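Local coordinates for protein alternansucrase (Leuconostoc mesenteroides, PDB 6HVG) that belongs to glycoside hydrolase family 70, combining a catalytic domain of the TIM-barrel clan with choline-binding-type repeats, and binds a calcium ion, at residues 454-459 and 506-511; 420-425 and 484-489; 518-523 and 1253-1258; 1191-1196 and 1259-1264. All coordinates share one frame; numbering follows the deposited sequence.

Contact 1: residues 454-459 and 506-511; sequences LNFMSS and DSFVKT
The ring of Phe456 takes CB of Phe508 over one face and the methyl CE of its own neighbour Met457 at its edge, in the ring plane. Phe508 CB sits 3.8 Å from the Phe456 ring centroid, 29° off the normal, which makes this a CH-pi contact. Phe508 CA lies over the same ring, offset toward its rim. The two phenyl rings themselves neither stack nor meet edge-to-face: their centroids are 5.5 Å apart with planes at 42°. Both side chains leave their helices toward one another, and with CG anti to the backbone N in each, Phe508 CD1 comes 3.9 Å from Phe456 CB. Farther along, Phe456 CZ touches Ser507 CB at 4.0 Å, while Ser507 OG bonds to Asp503 O within its own helix. No hydrogen bond crosses the interface; aliphatic carbon on ring counts as much as ring on ring. Helices 447-462 and 499-511 run roughly antiparallel here, their local axes 10.7 Å apart at 140°. Helix 474-495, which comes between them in sequence, covers Leu454 and Met457 from another side, and the Phe508 ring continues onto Leu440 and Trp515 in flanking loops.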
loop_
_atom_site.group_PDB
_atom_site.type_symbol
_atom_site.label_atom_id
_atom_site.label_comp_id
_atom_site.label_asym_id
_atom_site.label_seq_id
_atom_site.Cartn_x
_atom_site.Cartn_y
_atom_site.Cartn_z
ATOM N N LEU A 454 -16.969 10.938 32.528
ATOM C CA LEU A 454 -17.375 12.034 33.404
ATOM C C LEU A 454 -16.694 13.332 33.036
ATOM O O LEU A 454 -17.367 14.359 32.917
ATOM C CB LEU A 454 -17.072 11.724 34.873
ATOM C CG LEU A 454 -17.884 10.578 35.454
ATOM C CD1 LEU A 454 -17.324 10.215 36.810
ATOM C CD2 LEU A 454 -19.367 10.914 35.586
ATOM N N ASN A 455 -15.381 13.283 32.823
ATOM C CA ASN A 455 -14.640 14.471 32.410
ATOM C C ASN A 455 -15.095 15.002 31.033
ATOM O O ASN A 455 -15.204 16.205 30.842
ATOM C CB ASN A 455 -13.146 14.192 32.365
ATOM C CG ASN A 455 -12.565 13.940 33.721
ATOM O OD1 ASN A 455 -13.210 14.160 34.739
ATOM N ND2 ASN A 455 -11.338 13.482 33.753
ATOM N N PHE A 456 -15.354 14.110 30.082
ATOM C CA PHE A 456 -15.795 14.512 28.751
ATOM C C PHE A 456 -17.183 15.187 28.770
ATOM O O PHE A 456 -17.362 16.250 28.183
ATOM C CB PHE A 456 -15.802 13.302 27.827
ATOM C CG PHE A 456 -16.190 13.607 26.414
ATOM C CD1 PHE A 456 -15.240 14.034 25.507
ATOM C CD2 PHE A 456 -17.486 13.389 25.968
ATOM C CE1 PHE A 456 -15.583 14.278 24.187
ATOM C CE2 PHE A 456 -17.843 13.649 24.657
ATOM C CZ PHE A 456 -16.887 14.113 23.776
ATOM N N MET A 457 -18.154 14.570 29.435
ATOM C CA MET A 457 -19.510 15.121 29.509
ATOM C C MET A 457 -19.551 16.431 30.284
ATOM O O MET A 457 -20.282 17.347 29.902
ATOM C CB MET A 457 -20.473 14.139 30.159
ATOM C CG MET A 457 -20.681 12.861 29.366
ATOM S SD MET A 457 -21.765 13.018 27.940
ATOM C CE MET A 457 -20.592 12.755 26.639
ATOM N N SER A 458 -18.761 16.514 31.357
ATOM C CA SER A 458 -18.545 17.757 32.094
ATOM C C SER A 458 -18.120 18.937 31.217
ATOM O O SER A 458 -18.631 20.052 31.378
ATOM C CB SER A 458 -17.441 17.556 33.136
ATOM O OG SER A 458 -17.962 17.087 34.343
ATOM N N SER A 459 -17.165 18.700 30.323
ATOM C CA SER A 459 -16.621 19.735 29.461
ATOM C C SER A 459 -17.644 20.271 28.496
ATOM O O SER A 459 -17.388 21.297 27.864
ATOM C CB SER A 459 -15.472 19.189 28.643
ATOM O OG SER A 459 -14.498 18.699 29.517
ATOM N N ASP A 506 -21.194 9.270 20.632
ATOM C CA ASP A 506 -20.401 8.844 19.472
ATOM C C ASP A 506 -18.993 9.432 19.516
ATOM O O ASP A 506 -18.011 8.711 19.308
ATOM C CB ASP A 506 -21.073 9.255 18.161
ATOM C CG ASP A 506 -22.227 8.343 17.770
ATOM O OD1 ASP A 506 -22.263 7.159 18.202
ATOM O OD2 ASP A 506 -23.086 8.815 16.988
ATOM N N SER A 507 -18.909 10.734 19.801
ATOM C CA SER A 507 -17.634 11.435 19.897
ATOM C C SER A 507 -16.769 10.939 21.039
ATOM O O SER A 507 -15.557 10.780 20.879
ATOM C CB SER A 507 -17.852 12.949 20.050
ATOM O OG SER A 507 -18.282 13.507 18.833
ATOM N N PHE A 508 -17.390 10.741 22.201
ATOM C CA PHE A 508 -16.671 10.271 23.362
ATOM C C PHE A 508 -16.097 8.880 23.126
ATOM O O PHE A 508 -14.954 8.592 23.514
ATOM C CB PHE A 508 -17.552 10.244 24.597
ATOM C CG PHE A 508 -16.994 9.379 25.678
ATOM C CD1 PHE A 508 -15.805 9.712 26.302
ATOM C CD2 PHE A 508 -17.626 8.203 26.014
ATOM C CE1 PHE A 508 -15.279 8.900 27.269
ATOM C CE2 PHE A 508 -17.103 7.384 26.970
ATOM C CZ PHE A 508 -15.930 7.739 27.604
ATOM N N VAL A 509 -16.897 8.033 22.490
ATOM C CA VAL A 509 -16.513 6.652 22.241
ATOM C C VAL A 509 -15.252 6.554 21.393
ATOM O O VAL A 509 -14.417 5.696 21.644
ATOM C CB VAL A 509 -17.666 5.862 21.580
ATOM C CG1 VAL A 509 -17.200 4.520 21.048
ATOM C CG2 VAL A 509 -18.793 5.649 22.576
ATOM N N LYS A 510 -15.122 7.413 20.385
ATOM C CA LYS A 510 -13.970 7.392 19.474
ATOM C C LYS A 510 -12.677 7.853 20.161
ATOM O O LYS A 510 -11.571 7.511 19.749
ATOM C CB LYS A 510 -14.251 8.272 18.252
ATOM C CG LYS A 510 -15.337 7.746 17.316
ATOM C CD LYS A 510 -15.662 8.812 16.253
ATOM C CE LYS A 510 -16.840 8.398 15.357
ATOM N NZ LYS A 510 -16.683 8.804 13.920
ATOM N N THR A 511 -12.834 8.618 21.226
ATOM C CA THR A 511 -11.740 9.049 22.080
ATOM C C THR A 511 -10.972 7.917 22.771
ATOM O O THR A 511 -9.778 8.043 23.024
ATOM C CB THR A 511 -12.325 9.983 23.170
ATOM O OG1 THR A 511 -12.748 11.197 22.556
ATOM C CG2 THR A 511 -11.313 10.332 24.242
#

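Contact 2: residues 420-425 and 484-489; sequences DILKNG and IQTAIE
Glu489 lays the aliphatic part of its side chain against the backbone of a tight turn, and not one hydrogen bond links the two segments. Strand 420-423 ends in a type II beta turn from Leu422 to Gly425, closed by Gly425 N giving a bond to Leu422 O at 3.0 Å. That same carbonyl oxygen faces CB and CG of Glu489, while Gly425 N lies 3.7 Å from Glu489 CB. The glutamate chain bends at chi2 (-73°), which turns the carboxylate back along the strand toward Ile421. There OE2 of Glu489 comes 3.5 Å from CG2 of Ile421, the two side chains crossing at about a right angle. Leu422, its CG anti to the backbone N at chi1 -178°, reaches out over the helix instead. Its methyl CD2 settles beside Thr486, 3.9 Å from Thr486 CA and close to OG1. At the end of the turn Gly425 has CA 4.1 Å from Thr486 CG2, with backbone meeting a methyl directly, and Asn424 CA rests 3.7 Å from Glu489 O. The hairpin formed with strand 427-430 is thereby seated across helix 474-495, the local axes at 72°. Trp428 of the partner strand and Phe482 of the helix extend the apolar surround of Leu422. The chemistry is divided along one side chain: the methylenes of Glu489 pack on the turn, while OE1 forms a salt bridge with Arg437. That pairing would be expected to stabilise the ionised carboxylate in this buried setting.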
loop_
_atom_site.group_PDB
_atom_site.type_symbol
_atom_site.label_atom_id
_atom_site.label_comp_id
_atom_site.label_asym_id
_atom_site.label_seq_id
_atom_site.Cartn_x
_atom_site.Cartn_y
_atom_site.Cartn_z
ATOM N N ASP A 420 -37.196 3.145 34.594
ATOM C CA ASP A 420 -37.754 4.497 34.778
ATOM C C ASP A 420 -36.775 5.553 34.245
ATOM O O ASP A 420 -35.584 5.275 34.041
ATOM C CB ASP A 420 -38.049 4.792 36.265
ATOM C CG ASP A 420 -39.084 3.857 36.868
ATOM O OD1 ASP A 420 -40.243 3.829 36.413
ATOM O OD2 ASP A 420 -38.737 3.150 37.835
ATOM N N ILE A 421 -37.299 6.758 34.045
ATOM C CA ILE A 421 -36.547 7.873 33.490
ATOM C C ILE A 421 -36.722 9.074 34.416
ATOM O O ILE A 421 -37.841 9.437 34.770
ATOM C CB ILE A 421 -37.080 8.258 32.096
ATOM C CG1 ILE A 421 -36.728 7.185 31.050
ATOM C CG2 ILE A 421 -36.559 9.640 31.682
ATOM C CD1 ILE A 421 -35.333 7.295 30.487
ATOM N N LEU A 422 -35.614 9.706 34.781
ATOM C CA LEU A 422 -35.627 10.914 35.604
ATOM C C LEU A 422 -35.966 12.122 34.738
ATOM O O LEU A 422 -35.103 12.945 34.495
ATOM C CB LEU A 422 -34.253 11.094 36.260
ATOM C CG LEU A 422 -34.024 12.262 37.205
ATOM C CD1 LEU A 422 -34.724 12.003 38.532
ATOM C CD2 LEU A 422 -32.537 12.568 37.421
ATOM N N LYS A 423 -37.216 12.230 34.272
ATOM C CA LYS A 423 -37.585 13.306 33.338
ATOM C C LYS A 423 -37.215 14.654 33.952
ATOM O O LYS A 423 -37.414 14.872 35.147
ATOM C CB LYS A 423 -39.070 13.249 32.906
ATOM C CG LYS A 423 -40.078 13.712 33.952
ATOM C CD LYS A 423 -41.369 14.285 33.336
ATOM C CE LYS A 423 -42.514 14.453 34.377
ATOM N NZ LYS A 423 -43.159 15.806 34.410
ATOM N N ASN A 424 -36.584 15.500 33.140
ATOM C CA ASN A 424 -36.238 16.867 33.517
ATOM C C ASN A 424 -35.377 16.959 34.780
ATOM O O ASN A 424 -35.142 18.062 35.301
ATOM C CB ASN A 424 -37.522 17.703 33.693
ATOM C CG ASN A 424 -37.277 19.205 33.648
ATOM O OD1 ASN A 424 -36.312 19.677 33.044
ATOM N ND2 ASN A 424 -38.170 19.964 34.272
ATOM N N GLY A 425 -34.897 15.811 35.257
ATOM C CA GLY A 425 -34.137 15.768 36.483
ATOM C C GLY A 425 -34.989 15.942 37.731
ATOM O O GLY A 425 -34.458 16.321 38.755
ATOM N N ILE A 484 -24.404 14.116 36.362
ATOM C CA ILE A 484 -24.388 14.176 34.895
ATOM C C ILE A 484 -25.682 13.626 34.305
ATOM O O ILE A 484 -26.198 14.185 33.335
ATOM C CB ILE A 484 -23.193 13.401 34.283
ATOM C CG1 ILE A 484 -21.855 14.039 34.690
ATOM C CG2 ILE A 484 -23.286 13.343 32.762
ATOM C CD1 ILE A 484 -21.561 15.371 34.028
ATOM N N GLN A 485 -26.219 12.553 34.886
ATOM C CA GLN A 485 -27.491 12.005 34.401
ATOM C C GLN A 485 -28.603 13.040 34.525
ATOM O O GLN A 485 -29.377 13.238 33.594
ATOM C CB GLN A 485 -27.886 10.716 35.141
ATOM C CG GLN A 485 -29.278 10.205 34.761
ATOM C CD GLN A 485 -29.595 8.822 35.302
ATOM O OE1 GLN A 485 -28.753 8.182 35.924
ATOM N NE2 GLN A 485 -30.821 8.360 35.063
ATOM N N THR A 486 -28.672 13.689 35.683
ATOM C CA THR A 486 -29.652 14.728 35.930
ATOM C C THR A 486 -29.496 15.810 34.834
ATOM O O THR A 486 -30.435 16.128 34.109
ATOM C CB THR A 486 -29.502 15.288 37.371
ATOM O OG1 THR A 486 -29.949 14.297 38.306
ATOM C CG2 THR A 486 -30.308 16.582 37.569
ATOM N N ALA A 487 -28.287 16.325 34.679
ATOM C CA ALA A 487 -28.019 17.355 33.678
ATOM C C ALA A 487 -28.415 16.916 32.287
ATOM O O ALA A 487 -28.877 17.729 31.496
ATOM C CB ALA A 487 -26.550 17.748 33.707
ATOM N N ILE A 488 -28.214 15.639 31.980
ATOM C CA ILE A 488 -28.607 15.110 30.694
ATOM C C ILE A 488 -30.117 15.220 30.504
ATOM O O ILE A 488 -30.586 15.644 29.446
ATOM C CB ILE A 488 -28.140 13.647 30.502
ATOM C CG1 ILE A 488 -26.638 13.622 30.204
ATOM C CG2 ILE A 488 -28.878 12.966 29.334
ATOM C CD1 ILE A 488 -26.001 12.256 30.342
ATOM N N GLU A 489 -30.884 14.851 31.515
ATOM C CA GLU A 489 -32.336 14.859 31.381
ATOM C C GLU A 489 -32.888 16.271 31.230
ATOM O O GLU A 489 -33.954 16.470 30.622
ATOM C CB GLU A 489 -32.986 14.142 32.550
ATOM C CG GLU A 489 -32.591 12.677 32.697
ATOM C CD GLU A 489 -33.198 11.748 31.644
ATOM O OE1 GLU A 489 -33.704 12.225 30.614
ATOM O OE2 GLU A 489 -33.134 10.523 31.862
#

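Contact 3: residues 518-523 and 1253-1258; sequences QTEDEA and ILHRGA
Glu520 has CG anti to its carbonyl carbon (chi1 -67°) and runs extended from there, which carries its carboxylate into a curl of the loop 1253-1258. The loop follows strand 1248-1252 of a six-stranded antiparallel sheet. His1255, with left-handed backbone angles, precedes Arg1256 in the right-handed region, and the successive N-H groups converge as in an anion-binding nest. OE1 takes His1255 N at 2.9 Å through its syn lone pair. OE2 accepts two bonds from one face, above the carboxylate plane: Arg1256 N at 2.8 Å and, much straighter at 167°, Gly1257 N at 3.0 Å. The Tyr1192 hydroxyl is a further partner of OE2. So many donors would be expected to spread the negative charge and hold the carboxylate in its rotation. CB of Ile1253 lies 3.4 Å from Glu520 OE1. Farther out, CD1 of Ile1253 meets CA of Glu522 at 4.0 Å. One residue before Glu520, Thr519 holds the following part of the loop: with chi1 at 51° its OG1 is staggered between the backbone N and the carbonyl carbon, and accepts from Ala1258 N at 3.0 Å, while also bonding to Ala513 O. At the other end one water joins the segments, lying in the plane of the His1255 ring, 2.7 Å from NE2, and donating to Glu522 OE2 at 2.8 Å.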
loop_
_atom_site.group_PDB
_atom_site.type_symbol
_atom_site.label_atom_id
_atom_site.label_comp_id
_atom_site.label_asym_id
_atom_site.label_seq_id
_atom_site.Cartn_x
_atom_site.Cartn_y
_atom_site.Cartn_z
ATOM N N GLN A 518 -6.421 2.660 17.548
ATOM C CA GLN A 518 -5.209 2.552 18.363
ATOM C C GLN A 518 -4.993 1.135 18.893
ATOM O O GLN A 518 -3.859 0.677 19.048
ATOM C CB GLN A 518 -5.267 3.544 19.506
ATOM C CG GLN A 518 -5.273 4.989 19.039
ATOM C CD GLN A 518 -5.213 5.987 20.171
ATOM O OE1 GLN A 518 -5.248 5.632 21.358
ATOM N NE2 GLN A 518 -5.159 7.257 19.802
ATOM N N THR A 519 -6.092 0.427 19.127
ATOM C CA THR A 519 -6.023 -0.975 19.511
ATOM C C THR A 519 -6.148 -1.923 18.333
ATOM O O THR A 519 -6.322 -3.108 18.535
ATOM C CB THR A 519 -7.107 -1.295 20.556
ATOM O OG1 THR A 519 -8.393 -0.846 20.099
ATOM C CG2 THR A 519 -6.758 -0.612 21.858
ATOM N N GLU A 520 -6.086 -1.389 17.113
ATOM C CA GLU A 520 -6.172 -2.209 15.898
ATOM C C GLU A 520 -4.822 -2.376 15.186
ATOM O O GLU A 520 -4.746 -3.058 14.179
ATOM C CB GLU A 520 -7.223 -1.647 14.927
ATOM C CG GLU A 520 -8.638 -1.751 15.460
ATOM C CD GLU A 520 -9.681 -1.304 14.477
ATOM O OE1 GLU A 520 -9.313 -0.732 13.452
ATOM O OE2 GLU A 520 -10.883 -1.502 14.742
ATOM N N ASP A 521 -3.774 -1.743 15.718
ATOM C CA ASP A 521 -2.423 -1.886 15.200
ATOM C C ASP A 521 -2.315 -1.567 13.706
ATOM O O ASP A 521 -1.801 -2.366 12.935
ATOM C CB ASP A 521 -1.918 -3.298 15.495
ATOM C CG ASP A 521 -1.700 -3.545 16.985
ATOM O OD1 ASP A 521 -1.652 -2.575 17.769
ATOM O OD2 ASP A 521 -1.571 -4.731 17.373
ATOM N N GLU A 522 -2.828 -0.408 13.310
ATOM C CA GLU A 522 -2.671 0.086 11.957
ATOM C C GLU A 522 -1.227 -0.104 11.505
ATOM O O GLU A 522 -0.302 0.236 12.221
ATOM C CB GLU A 522 -3.062 1.567 11.865
ATOM C CG GLU A 522 -3.362 2.045 10.443
ATOM C CD GLU A 522 -3.810 3.493 10.366
ATOM O OE1 GLU A 522 -3.187 4.349 11.031
ATOM O OE2 GLU A 522 -4.806 3.779 9.670
ATOM N N ALA A 523 -1.045 -0.683 10.326
ATOM C CA ALA A 523 0.274 -0.872 9.718
ATOM C C ALA A 523 0.172 -0.668 8.210
ATOM O O ALA A 523 -0.894 -0.849 7.637
ATOM C CB ALA A 523 0.793 -2.269 10.005
ATOM N N ILE A 1253 -9.284 -3.217 8.501
ATOM C CA ILE A 1253 -9.635 -2.744 9.823
ATOM C C ILE A 1253 -10.631 -1.584 9.745
ATOM O O ILE A 1253 -10.466 -0.682 8.933
ATOM C CB ILE A 1253 -8.400 -2.332 10.648
ATOM C CG1 ILE A 1253 -7.606 -1.225 9.971
ATOM C CG2 ILE A 1253 -7.532 -3.529 10.935
ATOM C CD1 ILE A 1253 -6.398 -0.769 10.757
ATOM N N LEU A 1254 -11.659 -1.629 10.591
ATOM C CA LEU A 1254 -12.761 -0.670 10.533
ATOM C C LEU A 1254 -12.714 0.439 11.575
ATOM O O LEU A 1254 -13.678 1.206 11.691
ATOM C CB LEU A 1254 -14.107 -1.406 10.642
ATOM C CG LEU A 1254 -14.376 -2.458 9.558
ATOM C CD1 LEU A 1254 -15.807 -2.942 9.623
ATOM C CD2 LEU A 1254 -14.118 -1.915 8.172
ATOM N N HIS A 1255 -11.605 0.529 12.315
ATOM C CA HIS A 1255 -11.369 1.633 13.271
ATOM C C HIS A 1255 -12.365 1.664 14.451
ATOM O O HIS A 1255 -12.697 2.725 14.992
ATOM C CB HIS A 1255 -11.389 2.991 12.543
ATOM C CG HIS A 1255 -10.314 3.149 11.522
ATOM N ND1 HIS A 1255 -10.036 4.358 10.923
ATOM C CD2 HIS A 1255 -9.435 2.259 11.010
ATOM C CE1 HIS A 1255 -9.040 4.201 10.071
ATOM N NE2 HIS A 1255 -8.652 2.939 10.112
ATOM N N ARG A 1256 -12.842 0.498 14.834
ATOM C CA ARG A 1256 -13.883 0.410 15.845
ATOM C C ARG A 1256 -13.340 0.049 17.232
ATOM O O ARG A 1256 -13.936 0.442 18.245
ATOM C CB ARG A 1256 -14.950 -0.589 15.404
ATOM C CG ARG A 1256 -15.904 0.056 14.431
ATOM C CD ARG A 1256 -16.850 -0.922 13.775
ATOM N NE ARG A 1256 -17.731 -0.196 12.870
ATOM C CZ ARG A 1256 -18.519 -0.754 11.958
ATOM N NH1 ARG A 1256 -18.551 -2.064 11.805
ATOM N NH2 ARG A 1256 -19.286 0.006 11.193
ATOM N N GLY A 1257 -12.244 -0.708 17.259
ATOM C CA GLY A 1257 -11.547 -1.001 18.485
ATOM C C GLY A 1257 -11.543 -2.481 18.812
ATOM O O GLY A 1257 -12.415 -3.235 18.360
ATOM N N ALA A 1258 -10.553 -2.895 19.598
ATOM C CA ALA A 1258 -10.448 -4.281 20.009
ATOM C C ALA A 1258 -11.595 -4.699 20.927
ATOM O O ALA A 1258 -11.981 -5.873 20.953
ATOM C CB ALA A 1258 -9.124 -4.512 20.706
HETATM O O HOH W 1 -6.624 1.986 8.530
#

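Contact 4: residues 1191-1196 and 1259-1264; sequences LYVANT and YYVLKD
An edge strand of the six-stranded antiparallel sheet, 1190-1197, is covered here by the irregular chain 1259-1264, through side chains packed on side chains and on one peptide, without any hydrogen bond between them. Val1261 does most of the work. Its CG1 is anti to the backbone N (chi1 -180°), which sets the two methyls astride the start of the strand: CG1 lies 3.9 Å from Leu1191 CB, and CG2 stands over the peptide that follows, 3.5 Å from Leu1191 O and 3.8 Å from Tyr1192 N. CG2 also reaches the next side chain on that side, Val1193, whose own CG2 is 4.0 Å away, the two valines crossing at a slant. That methyl of Val1193 has a second neighbour, CD2 of Tyr1260 at 4.1 Å, which it meets at the ring edge and near the ring plane. Tyr1260 thus offers its rim, not a face, to the strand, and its hydroxyl is hydrogen-bonded to Asp413 OD2. One leucine, two valines and a tyrosine edge make up most of the 214 Å² buried between the segments, summed over both. Tyr1192, Ala1194 and Thr1196 make the backbone bonds to strand 1166-1175, while Val1193 O accepts from NH1 of Arg1256. Leu1191 also packs on Val1169 and Thr1171 of that neighbouring strand, and Tyr1192 and Ala1194 lie against strand 534-537. The loop is also tied by a backbone bond between Leu1262 and Leu410, and Val1261 touches Tyr1270.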
loop_
_atom_site.group_PDB
_atom_site.type_symbol
_atom_site.label_atom_id
_atom_site.label_comp_id
_atom_site.label_asym_id
_atom_site.label_seq_id
_atom_site.Cartn_x
_atom_site.Cartn_y
_atom_site.Cartn_z
ATOM N N LEU A 1191 -13.942 -10.439 19.618
ATOM C CA LEU A 1191 -15.216 -10.180 18.976
ATOM C C LEU A 1191 -15.192 -8.763 18.424
ATOM O O LEU A 1191 -14.696 -7.821 19.058
ATOM C CB LEU A 1191 -16.408 -10.400 19.926
ATOM C CG LEU A 1191 -16.623 -11.800 20.526
ATOM C CD1 LEU A 1191 -18.083 -12.001 20.924
ATOM C CD2 LEU A 1191 -16.198 -12.927 19.608
ATOM N N TYR A 1192 -15.742 -8.632 17.222
ATOM C CA TYR A 1192 -15.638 -7.404 16.444
ATOM C C TYR A 1192 -16.917 -7.242 15.664
ATOM O O TYR A 1192 -17.503 -8.236 15.237
ATOM C CB TYR A 1192 -14.469 -7.521 15.474
ATOM C CG TYR A 1192 -13.982 -6.228 14.894
ATOM C CD1 TYR A 1192 -13.095 -5.438 15.585
ATOM C CD2 TYR A 1192 -14.352 -5.835 13.632
ATOM C CE1 TYR A 1192 -12.620 -4.256 15.049
ATOM C CE2 TYR A 1192 -13.890 -4.662 13.087
ATOM C CZ TYR A 1192 -13.022 -3.875 13.796
ATOM O OH TYR A 1192 -12.566 -2.690 13.249
ATOM N N VAL A 1193 -17.353 -5.995 15.509
ATOM C CA VAL A 1193 -18.506 -5.678 14.685
ATOM C C VAL A 1193 -17.982 -5.307 13.316
ATOM O O VAL A 1193 -17.279 -4.327 13.167
ATOM C CB VAL A 1193 -19.301 -4.494 15.244
ATOM C CG1 VAL A 1193 -20.364 -4.050 14.261
ATOM C CG2 VAL A 1193 -19.958 -4.879 16.550
ATOM N N ALA A 1194 -18.331 -6.111 12.320
ATOM C CA ALA A 1194 -17.949 -5.854 10.946
ATOM C C ALA A 1194 -19.181 -5.596 10.099
ATOM O O ALA A 1194 -20.288 -5.914 10.505
ATOM C CB ALA A 1194 -17.183 -7.042 10.400
ATOM N N ASN A 1195 -18.977 -4.990 8.933
ATOM C CA ASN A 1195 -20.046 -4.794 7.969
ATOM C C ASN A 1195 -19.935 -5.854 6.871
ATOM O O ASN A 1195 -19.206 -5.682 5.917
ATOM C CB ASN A 1195 -20.009 -3.379 7.396
ATOM C CG ASN A 1195 -20.771 -2.393 8.237
ATOM O OD1 ASN A 1195 -20.240 -1.851 9.180
ATOM N ND2 ASN A 1195 -22.031 -2.163 7.905
ATOM N N THR A 1196 -20.694 -6.933 7.026
ATOM C CA THR A 1196 -20.531 -8.133 6.215
ATOM C C THR A 1196 -21.783 -8.595 5.479
ATOM O O THR A 1196 -21.702 -9.478 4.626
ATOM C CB THR A 1196 -20.101 -9.308 7.116
ATOM O OG1 THR A 1196 -20.941 -9.335 8.284
ATOM C CG2 THR A 1196 -18.656 -9.140 7.536
ATOM N N TYR A 1259 -12.134 -3.748 21.702
ATOM C CA TYR A 1259 -13.201 -4.074 22.675
ATOM C C TYR A 1259 -14.396 -3.139 22.560
ATOM O O TYR A 1259 -14.919 -2.666 23.554
ATOM C CB TYR A 1259 -12.633 -4.095 24.095
ATOM C CG TYR A 1259 -11.534 -5.118 24.253
ATOM C CD1 TYR A 1259 -11.838 -6.469 24.284
ATOM C CD2 TYR A 1259 -10.187 -4.738 24.346
ATOM C CE1 TYR A 1259 -10.845 -7.419 24.408
ATOM C CE2 TYR A 1259 -9.179 -5.685 24.478
ATOM C CZ TYR A 1259 -9.516 -7.025 24.507
ATOM O OH TYR A 1259 -8.527 -7.985 24.627
ATOM N N TYR A 1260 -14.816 -2.869 21.328
ATOM C CA TYR A 1260 -16.062 -2.164 21.041
ATOM C C TYR A 1260 -17.243 -3.083 21.366
ATOM O O TYR A 1260 -18.318 -2.603 21.707
ATOM C CB TYR A 1260 -16.074 -1.756 19.567
ATOM C CG TYR A 1260 -17.289 -1.005 19.083
ATOM C CD1 TYR A 1260 -17.548 0.273 19.522
ATOM C CD2 TYR A 1260 -18.152 -1.562 18.151
ATOM C CE1 TYR A 1260 -18.638 0.963 19.066
ATOM C CE2 TYR A 1260 -19.256 -0.878 17.692
ATOM C CZ TYR A 1260 -19.497 0.376 18.151
ATOM O OH TYR A 1260 -20.606 1.065 17.698
ATOM N N VAL A 1261 -17.031 -4.394 21.241
ATOM C CA VAL A 1261 -17.979 -5.393 21.722
ATOM C C VAL A 1261 -17.705 -5.586 23.209
ATOM O O VAL A 1261 -16.605 -5.972 23.591
ATOM C CB VAL A 1261 -17.812 -6.745 21.016
ATOM C CG1 VAL A 1261 -18.831 -7.758 21.543
ATOM C CG2 VAL A 1261 -17.959 -6.603 19.505
ATOM N N LEU A 1262 -18.705 -5.312 24.046
ATOM C CA LEU A 1262 -18.487 -5.139 25.481
ATOM C C LEU A 1262 -18.331 -6.432 26.253
ATOM O O LEU A 1262 -19.001 -7.422 25.991
ATOM C CB LEU A 1262 -19.612 -4.323 26.086
ATOM C CG LEU A 1262 -19.711 -2.907 25.529
ATOM C CD1 LEU A 1262 -20.966 -2.197 26.004
ATOM C CD2 LEU A 1262 -18.479 -2.131 25.926
ATOM N N LYS A 1263 -17.436 -6.368 27.234
ATOM C CA LYS A 1263 -16.877 -7.526 27.901
ATOM C C LYS A 1263 -16.644 -7.199 29.366
ATOM O O LYS A 1263 -16.416 -6.046 29.714
ATOM C CB LYS A 1263 -15.564 -7.838 27.195
ATOM C CG LYS A 1263 -14.789 -9.084 27.592
ATOM C CD LYS A 1263 -13.307 -8.844 27.332
ATOM C CE LYS A 1263 -12.430 -10.079 27.294
ATOM N NZ LYS A 1263 -10.996 -9.667 27.289
ATOM N N ASP A 1264 -16.750 -8.211 30.220
ATOM C CA ASP A 1264 -16.431 -8.086 31.624
ATOM C C ASP A 1264 -14.993 -8.528 31.826
ATOM O O ASP A 1264 -14.635 -9.635 31.414
ATOM C CB ASP A 1264 -17.349 -8.979 32.436
ATOM C CG ASP A 1264 -16.882 -9.138 33.858
ATOM O OD1 ASP A 1264 -16.752 -8.113 34.558
ATOM O OD2 ASP A 1264 -16.619 -10.278 34.271
#

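In the fold
Contacts 1 and 2 share a helical region: helices 447-462, 474-495 and 499-511 follow one another, and Ile484 packs on Met457 and Leu454, with the two centres 18 Å apart. Contacts 3 and 4 have centres 12 Å apart beside the six-stranded antiparallel sheet, of which only 1191-1196 is a strand; they use consecutive pieces of one loop and are joined through Arg1256 and Asn1195. Within each pair the segments alternate in sequence, and contacts 1 and 2 both close before 3 and 4 open. Contacts 2 and 3, at 34 Å, are the most distant. Contact 3 bridges 729 residues, bringing early and late chain into one domain, consistent with the doubled-back chain course of family 70 enzymes.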